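Local coordinates for SusD superfamily protein (Bacteroides fragilis, PDB 3L22) that probably binds glycans at the outer membrane as a SusD-family protein of the gut bacterium's sugar uptake machinery, and carries zinc ions in the crystal, at residues R124-A127 against Y128-L131; A328-L331 against L332-E336; L387-I390 against G391-I394. All blocks are in the same frame, centred on the assembly; numbering follows the deposited sequence.

In the fold
All three contacts are local ones in a mainly helical chain, and they follow one another in series. Contact 1 forms the last two turns of helix 113-131, in the N-terminal half; contacts 2 and 3 belong to the C-terminal SusD-family part, on helix 327-339 and at the end of helix 374-388 with the loop leading to helix 395-401. Centres of contacts 2 and 3 lie about 13 Å apart and the two touch, Phe389 CZ coming 3.3 Å from Glu329 N. Contact 1 sits about 21 and 19 Å from them, centre to centre, without touching either. Still, helix 200-213 touches both regions, through Leu206 on contact 1 and Met205 and Met212 on contact 2; its Arg209 forms a salt bridge with Glu329 and a weak hydrogen bond with Tyr129 OH.

Contact 1: R124-A127 against Y128-L131; sequences RALA and YYYL
Tyr128 lies alongside Arg124, one helical turn earlier, and both side chains point the same way. The aliphatic part of the arginine makes the contact: its CG is 3.8 Å from Tyr128 CE2. The guanidinium plane is turned 52° from the ring, and the arginine's polar end goes elsewhere, NH2 to a salt bridge with Asp178 and NH1 to Asn96. The phenol, too, finds its partner beyond the helix, with OH bonded to Arg151 O. With CG beside its own backbone N (chi1 -82°), the Tyr128 ring is swung back along the helix, and CD2 comes 3.4 Å from Arg124 O.

Leu126 repeats this i to i+4 pairing against Tyr130. Its CG stands anti to the backbone N, which puts it 3.7 Å from Tyr130 CE2; the CD1 branch approaches the same ring atom, Tyr130 CE2, to 3.6 Å. Tyr129 covers one face of the Tyr130 ring: its CD2 stands 3.9 Å above the plane, over the centre.

These pairs sit on the last two turns of helix 113-131, in the N-terminal part of a SusD-type helical fold, and the backbone is regular there. Tyr128 N donates to Arg124 O at 3.0 Å with an almost straight N-H...O angle of 175°, and the next three amides make the same i+4 bond. Ala127, small enough to sit close, puts CB against Ile92 of helix 79-103, which Tyr128 also touches. Across the helix, Ala125, Leu126 and Tyr129 rest on Leu206 of helix 200-213, so the tyrosine-rich turn lies between these two helices. Leu131 CG approaches Ala127 O to 3.5 Å, and its side chain meets Tyr89.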
ATOM      1  N   ARG A 124       7.336  11.336   0.863  1.00 13.92           N
ATOM      2  CA  ARG A 124       8.385  10.781   1.730  1.00 13.86           C
ATOM      3  C   ARG A 124       7.785   9.864   2.789  1.00 14.11           C
ATOM      4  O   ARG A 124       8.313   8.782   3.039  1.00 13.62           O
ATOM      5  CB  ARG A 124       9.168  11.892   2.378  1.00 14.88           C
ATOM      6  CG  ARG A 124      10.323  11.417   3.245  1.00 15.79           C
ATOM      7  CD  ARG A 124      11.243  12.596   3.567  1.00 15.95           C
ATOM      8  NE  ARG A 124      10.607  13.560   4.440  1.00 12.81           N
ATOM      9  CZ  ARG A 124      11.129  14.760   4.732  1.00 14.42           C
ATOM     10  NH1 ARG A 124      12.322  15.155   4.248  1.00 13.70           N
ATOM     11  NH2 ARG A 124      10.493  15.540   5.587  1.00 14.27           N
ATOM     12  N   ALA A 125       6.645  10.266   3.343  1.00 14.25           N
ATOM     13  CA  ALA A 125       5.961   9.495   4.371  1.00 14.22           C
ATOM     14  C   ALA A 125       5.511   8.123   3.836  1.00 14.95           C
ATOM     15  O   ALA A 125       5.718   7.074   4.486  1.00 14.99           O
ATOM     16  CB  ALA A 125       4.747  10.306   4.931  1.00 14.74           C
ATOM     17  N   LEU A 126       4.952   8.128   2.629  1.00 14.37           N
ATOM     18  CA  LEU A 126       4.529   6.901   1.994  1.00 14.36           C
ATOM     19  C   LEU A 126       5.709   5.938   1.716  1.00 14.71           C
ATOM     20  O   LEU A 126       5.609   4.692   1.922  1.00 13.46           O
ATOM     21  CB  LEU A 126       3.748   7.240   0.703  1.00 14.00           C
ATOM     22  CG  LEU A 126       2.909   6.135   0.081  1.00 14.99           C
ATOM     23  CD1 LEU A 126       1.880   5.509   1.082  1.00 12.19           C
ATOM     24  CD2 LEU A 126       2.199   6.606  -1.213  1.00 14.59           C
ATOM     25  N   ALA A 127       6.824   6.497   1.259  1.00 14.32           N
ATOM     26  CA  ALA A 127       7.992   5.682   0.957  1.00 14.16           C
ATOM     27  C   ALA A 127       8.491   4.990   2.231  1.00 14.29           C
ATOM     28  O   ALA A 127       8.682   3.759   2.263  1.00 14.54           O
ATOM     29  CB  ALA A 127       9.072   6.536   0.327  1.00 13.28           C
ATOM     30  N   TYR A 128       8.643   5.765   3.309  1.00 13.86           N
ATOM     31  CA  TYR A 128       9.042   5.186   4.599  1.00 13.25           C
ATOM     32  C   TYR A 128       8.029   4.173   5.129  1.00 13.35           C
ATOM     33  O   TYR A 128       8.415   3.178   5.755  1.00 13.03           O
ATOM     34  CB  TYR A 128       9.324   6.278   5.650  1.00 13.21           C
ATOM     35  CG  TYR A 128      10.715   6.846   5.519  1.00 12.49           C
ATOM     36  CD1 TYR A 128      11.828   6.039   5.761  1.00 12.20           C
ATOM     37  CD2 TYR A 128      10.939   8.173   5.118  1.00 14.49           C
ATOM     38  CE1 TYR A 128      13.114   6.518   5.624  1.00 14.08           C
ATOM     39  CE2 TYR A 128      12.257   8.674   4.988  1.00 12.15           C
ATOM     40  CZ  TYR A 128      13.331   7.829   5.240  1.00 13.87           C
ATOM     41  OH  TYR A 128      14.623   8.248   5.100  1.00 13.01           O
ATOM     42  N   TYR A 129       6.738   4.423   4.900  1.00 12.84           N
ATOM     43  CA  TYR A 129       5.712   3.513   5.365  1.00 13.52           C
ATOM     44  C   TYR A 129       5.865   2.107   4.751  1.00 13.12           C
ATOM     45  O   TYR A 129       5.759   1.086   5.447  1.00 12.14           O
ATOM     46  CB  TYR A 129       4.309   4.103   5.069  1.00 14.00           C
ATOM     47  CG  TYR A 129       3.203   3.101   5.188  1.00 13.01           C
ATOM     48  CD1 TYR A 129       2.614   2.834   6.420  1.00 15.49           C
ATOM     49  CD2 TYR A 129       2.729   2.433   4.082  1.00 15.17           C
ATOM     50  CE1 TYR A 129       1.594   1.917   6.554  1.00 16.04           C
ATOM     51  CE2 TYR A 129       1.691   1.482   4.201  1.00 15.11           C
ATOM     52  CZ  TYR A 129       1.130   1.241   5.428  1.00 16.86           C
ATOM     53  OH  TYR A 129       0.097   0.332   5.563  1.00 18.45           O
ATOM     54  N   TYR A 130       6.091   2.064   3.439  1.00 12.97           N
ATOM     55  CA  TYR A 130       6.301   0.778   2.786  1.00 13.57           C
ATOM     56  C   TYR A 130       7.604   0.074   3.242  1.00 13.13           C
ATOM     57  O   TYR A 130       7.582  -1.131   3.489  1.00 13.87           O
ATOM     58  CB  TYR A 130       6.190   0.913   1.268  1.00 13.93           C
ATOM     59  CG  TYR A 130       4.753   1.131   0.801  1.00 14.01           C
ATOM     60  CD1 TYR A 130       3.775   0.177   1.053  1.00 15.86           C
ATOM     61  CD2 TYR A 130       4.399   2.263   0.080  1.00 14.94           C
ATOM     62  CE1 TYR A 130       2.471   0.344   0.611  1.00 14.40           C
ATOM     63  CE2 TYR A 130       3.104   2.459  -0.355  1.00 14.72           C
ATOM     64  CZ  TYR A 130       2.145   1.488  -0.106  1.00 14.44           C
ATOM     65  OH  TYR A 130       0.861   1.656  -0.535  1.00 14.04           O
ATOM     66  N   LEU A 131       8.689   0.815   3.437  1.00 12.07           N
ATOM     67  CA  LEU A 131       9.913   0.231   3.986  1.00 12.62           C
ATOM     68  C   LEU A 131       9.664  -0.350   5.395  1.00 12.93           C
ATOM     69  O   LEU A 131      10.153  -1.439   5.729  1.00 13.06           O
ATOM     70  CB  LEU A 131      11.041   1.255   4.033  1.00 12.76           C
ATOM     71  CG  LEU A 131      11.588   1.849   2.727  1.00 12.32           C
ATOM     72  CD1 LEU A 131      12.624   2.923   3.055  1.00  8.86           C
ATOM     73  CD2 LEU A 131      12.183   0.703   1.833  1.00 11.70           C
TER

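Contact 2: A328-L331 against L332-E336; sequences AETL and LDLAE. With EDO (1,2-ethanediol), chain B.
Glu329 reaches along helix 327-339 to Asp333, an i to i+4 acidic pair in the part of the chain that belongs to the SusD family. From CB, its chain leaves with CG anti to the backbone N (chi1 -163°) and remains extended beyond it. CG is 3.3 Å from Asp333 OD2; CD is equally near that oxygen and O1 of a 1,2-ethanediol molecule, probably from the crystallisation liquor. At the tip, OE1 lies near Ile394, whereas OE2 is 2.6 Å from Asp333 OD2. Such a short separation of two acid oxygens suggests that one group holds a proton. As the side chains cross, their carboxylate planes are turned 80° apart.

The diol O1 lies 2.6 Å from Glu329 OE2 and 3.0 Å from Asp333 OD1, and which of them takes its proton is not settled. Two basic groups lie against the pair: Glu329 OE2 forms a salt bridge with Arg209 and Asp333 OD1 one with Lys385, which probably offsets the closeness of the acids. The backbone beneath is regular, Asp333 N donating to Glu329 O at 2.7 Å. On another side of the helix, Thr330 CG2 comes 4.0 Å from Leu334 CD1.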
ATOM      1  N   ALA A 328     -13.707   2.140   0.149  1.00 12.52           N
ATOM      2  CA  ALA A 328     -14.023   0.887   0.823  1.00 12.24           C
ATOM      3  C   ALA A 328     -12.971   0.582   1.885  1.00 12.90           C
ATOM      4  O   ALA A 328     -13.304  -0.009   2.919  1.00 13.69           O
ATOM      5  CB  ALA A 328     -14.161  -0.290  -0.152  1.00 12.04           C
ATOM      6  N   GLU A 329     -11.712   0.961   1.654  1.00 12.80           N
ATOM      7  CA  GLU A 329     -10.679   0.773   2.658  1.00 14.28           C
ATOM      8  C   GLU A 329     -10.931   1.646   3.908  1.00 13.47           C
ATOM      9  O   GLU A 329     -10.764   1.180   5.061  1.00 13.26           O
ATOM     10  CB  GLU A 329      -9.264   1.052   2.134  1.00 14.27           C
ATOM     11  CG  GLU A 329      -8.199   0.452   3.067  1.00 16.46           C
ATOM     12  CD  GLU A 329      -6.833   1.078   2.897  1.00 20.19           C
ATOM     13  OE1 GLU A 329      -6.475   1.463   1.733  1.00 17.11           O
ATOM     14  OE2 GLU A 329      -6.119   1.199   3.930  1.00 19.75           O
ATOM     15  N   THR A 330     -11.291   2.906   3.674  1.00 13.80           N
ATOM     16  CA  THR A 330     -11.628   3.822   4.767  1.00 12.78           C
ATOM     17  C   THR A 330     -12.630   3.134   5.695  1.00 13.10           C
ATOM     18  O   THR A 330     -12.435   3.089   6.898  1.00 12.86           O
ATOM     19  CB  THR A 330     -12.253   5.112   4.257  1.00 13.67           C
ATOM     20  OG1 THR A 330     -11.464   5.655   3.177  1.00 11.04           O
ATOM     21  CG2 THR A 330     -12.457   6.149   5.423  1.00 11.07           C
ATOM     22  N   LEU A 331     -13.679   2.569   5.115  1.00 13.09           N
ATOM     23  CA  LEU A 331     -14.763   1.942   5.886  1.00 13.39           C
ATOM     24  C   LEU A 331     -14.346   0.661   6.631  1.00 13.05           C
ATOM     25  O   LEU A 331     -14.683   0.494   7.805  1.00 13.04           O
ATOM     26  CB  LEU A 331     -15.967   1.672   4.949  1.00 12.86           C
ATOM     27  CG  LEU A 331     -16.662   2.935   4.366  1.00 14.83           C
ATOM     28  CD1 LEU A 331     -17.738   2.567   3.348  1.00 14.77           C
ATOM     29  CD2 LEU A 331     -17.256   3.838   5.447  1.00 14.38           C
ATOM     30  N   LEU A 332     -13.638  -0.227   5.951  1.00 12.35           N
ATOM     31  CA  LEU A 332     -13.200  -1.451   6.571  1.00 13.26           C
ATOM     32  C   LEU A 332     -12.091  -1.215   7.593  1.00 13.36           C
ATOM     33  O   LEU A 332     -12.044  -1.915   8.580  1.00 12.36           O
ATOM     34  CB  LEU A 332     -12.771  -2.494   5.521  1.00 13.78           C
ATOM     35  CG  LEU A 332     -13.843  -3.126   4.637  1.00 13.48           C
ATOM     36  CD1 LEU A 332     -13.208  -4.133   3.663  1.00  9.47           C
ATOM     37  CD2 LEU A 332     -14.989  -3.768   5.455  1.00 13.00           C
ATOM     38  N   ASP A 333     -11.210  -0.241   7.370  1.00 13.91           N
ATOM     39  CA  ASP A 333     -10.204   0.132   8.371  1.00 14.66           C
ATOM     40  C   ASP A 333     -10.922   0.674   9.631  1.00 14.51           C
ATOM     41  O   ASP A 333     -10.617   0.262  10.761  1.00 14.42           O
ATOM     42  CB  ASP A 333      -9.216   1.213   7.861  1.00 15.35           C
ATOM     43  CG  ASP A 333      -8.169   0.688   6.808  1.00 18.94           C
ATOM     44  OD1 ASP A 333      -8.027  -0.514   6.636  1.00 18.59           O
ATOM     45  OD2 ASP A 333      -7.516   1.549   6.130  1.00 23.39           O
ATOM     46  N   LEU A 334     -11.851   1.618   9.427  1.00 14.13           N
ATOM     47  CA  LEU A 334     -12.685   2.125  10.535  1.00 13.76           C
ATOM     48  C   LEU A 334     -13.437   1.002  11.242  1.00 13.04           C
ATOM     49  O   LEU A 334     -13.491   0.968  12.463  1.00 12.08           O
ATOM     50  CB  LEU A 334     -13.653   3.223  10.063  1.00 13.48           C
ATOM     51  CG  LEU A 334     -13.019   4.587   9.773  1.00 14.14           C
ATOM     52  CD1 LEU A 334     -14.042   5.530   9.073  1.00 12.22           C
ATOM     53  CD2 LEU A 334     -12.464   5.221  11.054  1.00 13.83           C
ATOM     54  N   ALA A 335     -13.975   0.047  10.487  1.00 12.89           N
ATOM     55  CA  ALA A 335     -14.652  -1.107  11.110  1.00 11.81           C
ATOM     56  C   ALA A 335     -13.676  -1.819  12.044  1.00 12.26           C
ATOM     57  O   ALA A 335     -14.046  -2.130  13.169  1.00 10.92           O
ATOM     58  CB  ALA A 335     -15.150  -2.077  10.044  1.00 11.88           C
ATOM     59  N   GLU A 336     -12.424  -2.061  11.582  1.00 11.62           N
ATOM     60  CA  GLU A 336     -11.445  -2.759  12.416  1.00 12.27           C
ATOM     61  C   GLU A 336     -11.154  -1.939  13.668  1.00 11.68           C
ATOM     62  O   GLU A 336     -11.095  -2.486  14.766  1.00 12.89           O
ATOM     63  CB  GLU A 336     -10.161  -3.104  11.639  1.00 12.31           C
ATOM     64  CG  GLU A 336      -9.049  -3.703  12.507  1.00 12.77           C
ATOM     65  CD  GLU A 336      -7.833  -4.117  11.702  1.00 15.69           C
ATOM     66  OE1 GLU A 336      -7.843  -3.900  10.460  1.00 12.98           O
ATOM     67  OE2 GLU A 336      -6.852  -4.636  12.315  1.00 13.38           O
TER
HETATM   68  C1  EDO B  22      -4.619  -1.100   6.027  1.00 47.55           C
HETATM   69  O1  EDO B  22      -5.574  -1.155   4.989  1.00 41.30           O
HETATM   70  C2  EDO B  22      -3.237  -1.626   5.606  1.00 48.39           C
HETATM   71  O2  EDO B  22      -2.474  -1.633   6.853  1.00 48.88           O

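Contact 3: L387-I390 against G391-I394; sequences LEFI and GEGI
Phe389, Glu392 and Ile394 meet where the chain leaves helix 374-388 and turns before helix 395-401. A backbone bond from Glu392 N to Phe389 O, at 2.9 Å, closes the type II beta turn from Phe389 to Glu392. The donor stands 43° out of the carbonyl plane, and the N-H...O line is clearly bent. Gly391 takes the positive phi (77°) of the third turn position. The same Phe389 oxygen accepts a second bond from a water at 2.7 Å, and that water accepts from Ile394 N at 3.0 Å, linking the turn to the N-cap residue of the next helix.

Apolar contact is carried by Ile394, whose CD1 lies 3.6 Å from Phe389 CD1 and equally near CG. Its CG1 is anti to the carbonyl carbon and the chain runs on extended, which together bring that methyl to the ring.

Among the polar side chains, Glu392 brings OE1 to the edge of the phenyl ring, 3.6 Å from Phe389 CD1, with its carboxylate turned 79° from the ring plane. Tyr240 OH hydrogen-bonds Glu392 OE2, Lys311 forms a salt bridge with it, and Arg326 NE forms one with OE1. Glu388, whose salt bridges go to Arg298, Arg358 and Arg326, shares that last arginine. Both buried acids are therefore matched by basic groups, which probably favours their charged forms.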
ATOM      1  N   LEU A 387     -11.069 -10.004   0.632  1.00 12.30           N
ATOM      2  CA  LEU A 387     -11.796 -10.106  -0.642  1.00 12.90           C
ATOM      3  C   LEU A 387     -11.867  -8.755  -1.355  1.00 12.65           C
ATOM      4  O   LEU A 387     -11.556  -8.656  -2.536  1.00 13.10           O
ATOM      5  CB  LEU A 387     -13.203 -10.702  -0.440  1.00 12.20           C
ATOM      6  CG  LEU A 387     -14.116 -10.815  -1.674  1.00 13.15           C
ATOM      7  CD1 LEU A 387     -13.452 -11.683  -2.758  1.00 10.65           C
ATOM      8  CD2 LEU A 387     -15.498 -11.371  -1.322  1.00  9.46           C
ATOM      9  N   GLU A 388     -12.243  -7.718  -0.641  1.00 12.10           N
ATOM     10  CA  GLU A 388     -12.275  -6.392  -1.245  1.00 12.41           C
ATOM     11  C   GLU A 388     -10.922  -5.980  -1.850  1.00 12.90           C
ATOM     12  O   GLU A 388     -10.937  -5.379  -2.910  1.00 13.30           O
ATOM     13  CB  GLU A 388     -12.745  -5.352  -0.237  1.00 12.35           C
ATOM     14  CG  GLU A 388     -13.109  -3.963  -0.808  1.00 12.48           C
ATOM     15  CD  GLU A 388     -14.403  -3.921  -1.611  1.00 14.90           C
ATOM     16  OE1 GLU A 388     -15.363  -4.690  -1.323  1.00 13.88           O
ATOM     17  OE2 GLU A 388     -14.451  -3.092  -2.544  1.00 13.97           O
ATOM     18  N   PHE A 389      -9.792  -6.295  -1.187  1.00 12.51           N
ATOM     19  CA  PHE A 389      -8.476  -5.809  -1.579  1.00 12.86           C
ATOM     20  C   PHE A 389      -7.517  -6.854  -2.127  1.00 13.05           C
ATOM     21  O   PHE A 389      -6.303  -6.633  -2.227  1.00 12.88           O
ATOM     22  CB  PHE A 389      -7.891  -4.950  -0.439  1.00 13.29           C
ATOM     23  CG  PHE A 389      -8.674  -3.725  -0.254  1.00 13.79           C
ATOM     24  CD1 PHE A 389      -8.577  -2.702  -1.190  1.00 15.02           C
ATOM     25  CD2 PHE A 389      -9.627  -3.631   0.743  1.00 15.68           C
ATOM     26  CE1 PHE A 389      -9.372  -1.568  -1.071  1.00 17.15           C
ATOM     27  CE2 PHE A 389     -10.418  -2.517   0.848  1.00 14.14           C
ATOM     28  CZ  PHE A 389     -10.301  -1.502  -0.074  1.00 14.79           C
ATOM     29  N   ILE A 390      -8.080  -7.971  -2.587  1.00 13.12           N
ATOM     30  CA  ILE A 390      -7.298  -8.966  -3.286  1.00 12.85           C
ATOM     31  C   ILE A 390      -6.619  -8.297  -4.474  1.00 13.50           C
ATOM     32  O   ILE A 390      -7.258  -7.609  -5.276  1.00 12.99           O
ATOM     33  CB  ILE A 390      -8.138 -10.218  -3.688  1.00 12.80           C
ATOM     34  CG1 ILE A 390      -7.216 -11.346  -4.195  1.00 14.07           C
ATOM     35  CG2 ILE A 390      -9.256  -9.905  -4.723  1.00 10.79           C
ATOM     36  CD1 ILE A 390      -7.921 -12.765  -4.276  1.00 11.88           C
ATOM     37  N   GLY A 391      -5.302  -8.477  -4.561  1.00 14.44           N
ATOM     38  CA  GLY A 391      -4.513  -7.855  -5.626  1.00 14.39           C
ATOM     39  C   GLY A 391      -4.196  -6.375  -5.495  1.00 14.42           C
ATOM     40  O   GLY A 391      -3.671  -5.764  -6.462  1.00 14.93           O
ATOM     41  N   GLU A 392      -4.479  -5.771  -4.343  1.00 14.13           N
ATOM     42  CA  GLU A 392      -4.360  -4.295  -4.219  1.00 14.47           C
ATOM     43  C   GLU A 392      -3.334  -3.820  -3.159  1.00 13.99           C
ATOM     44  O   GLU A 392      -3.476  -2.776  -2.557  1.00 14.49           O
ATOM     45  CB  GLU A 392      -5.744  -3.641  -4.009  1.00 15.28           C
ATOM     46  CG  GLU A 392      -6.582  -3.667  -5.281  1.00 16.50           C
ATOM     47  CD  GLU A 392      -7.920  -2.942  -5.163  1.00 17.29           C
ATOM     48  OE1 GLU A 392      -7.985  -1.820  -4.579  1.00 15.78           O
ATOM     49  OE2 GLU A 392      -8.917  -3.520  -5.643  1.00 14.76           O
ATOM     50  N   GLY A 393      -2.271  -4.579  -2.973  1.00 14.42           N
ATOM     51  CA  GLY A 393      -1.068  -4.058  -2.315  1.00 13.83           C
ATOM     52  C   GLY A 393      -1.214  -3.952  -0.814  1.00 13.73           C
ATOM     53  O   GLY A 393      -0.509  -3.171  -0.203  1.00 12.76           O
ATOM     54  N   ILE A 394      -2.097  -4.772  -0.231  1.00 13.58           N
ATOM     55  CA  ILE A 394      -2.523  -4.598   1.154  1.00 14.63           C
ATOM     56  C   ILE A 394      -2.358  -5.844   2.007  1.00 14.60           C
ATOM     57  O   ILE A 394      -1.978  -5.723   3.186  1.00 14.08           O
ATOM     58  CB  ILE A 394      -4.010  -4.094   1.228  1.00 14.92           C
ATOM     59  CG1 ILE A 394      -4.089  -2.593   0.910  1.00 16.17           C
ATOM     60  CG2 ILE A 394      -4.624  -4.320   2.585  1.00 17.75           C
ATOM     61  CD1 ILE A 394      -5.568  -2.075   0.613  1.00 14.28           C
TER
HETATM   62  O   HOH W   1      -3.884  -6.935  -1.171  1.00 14.17           O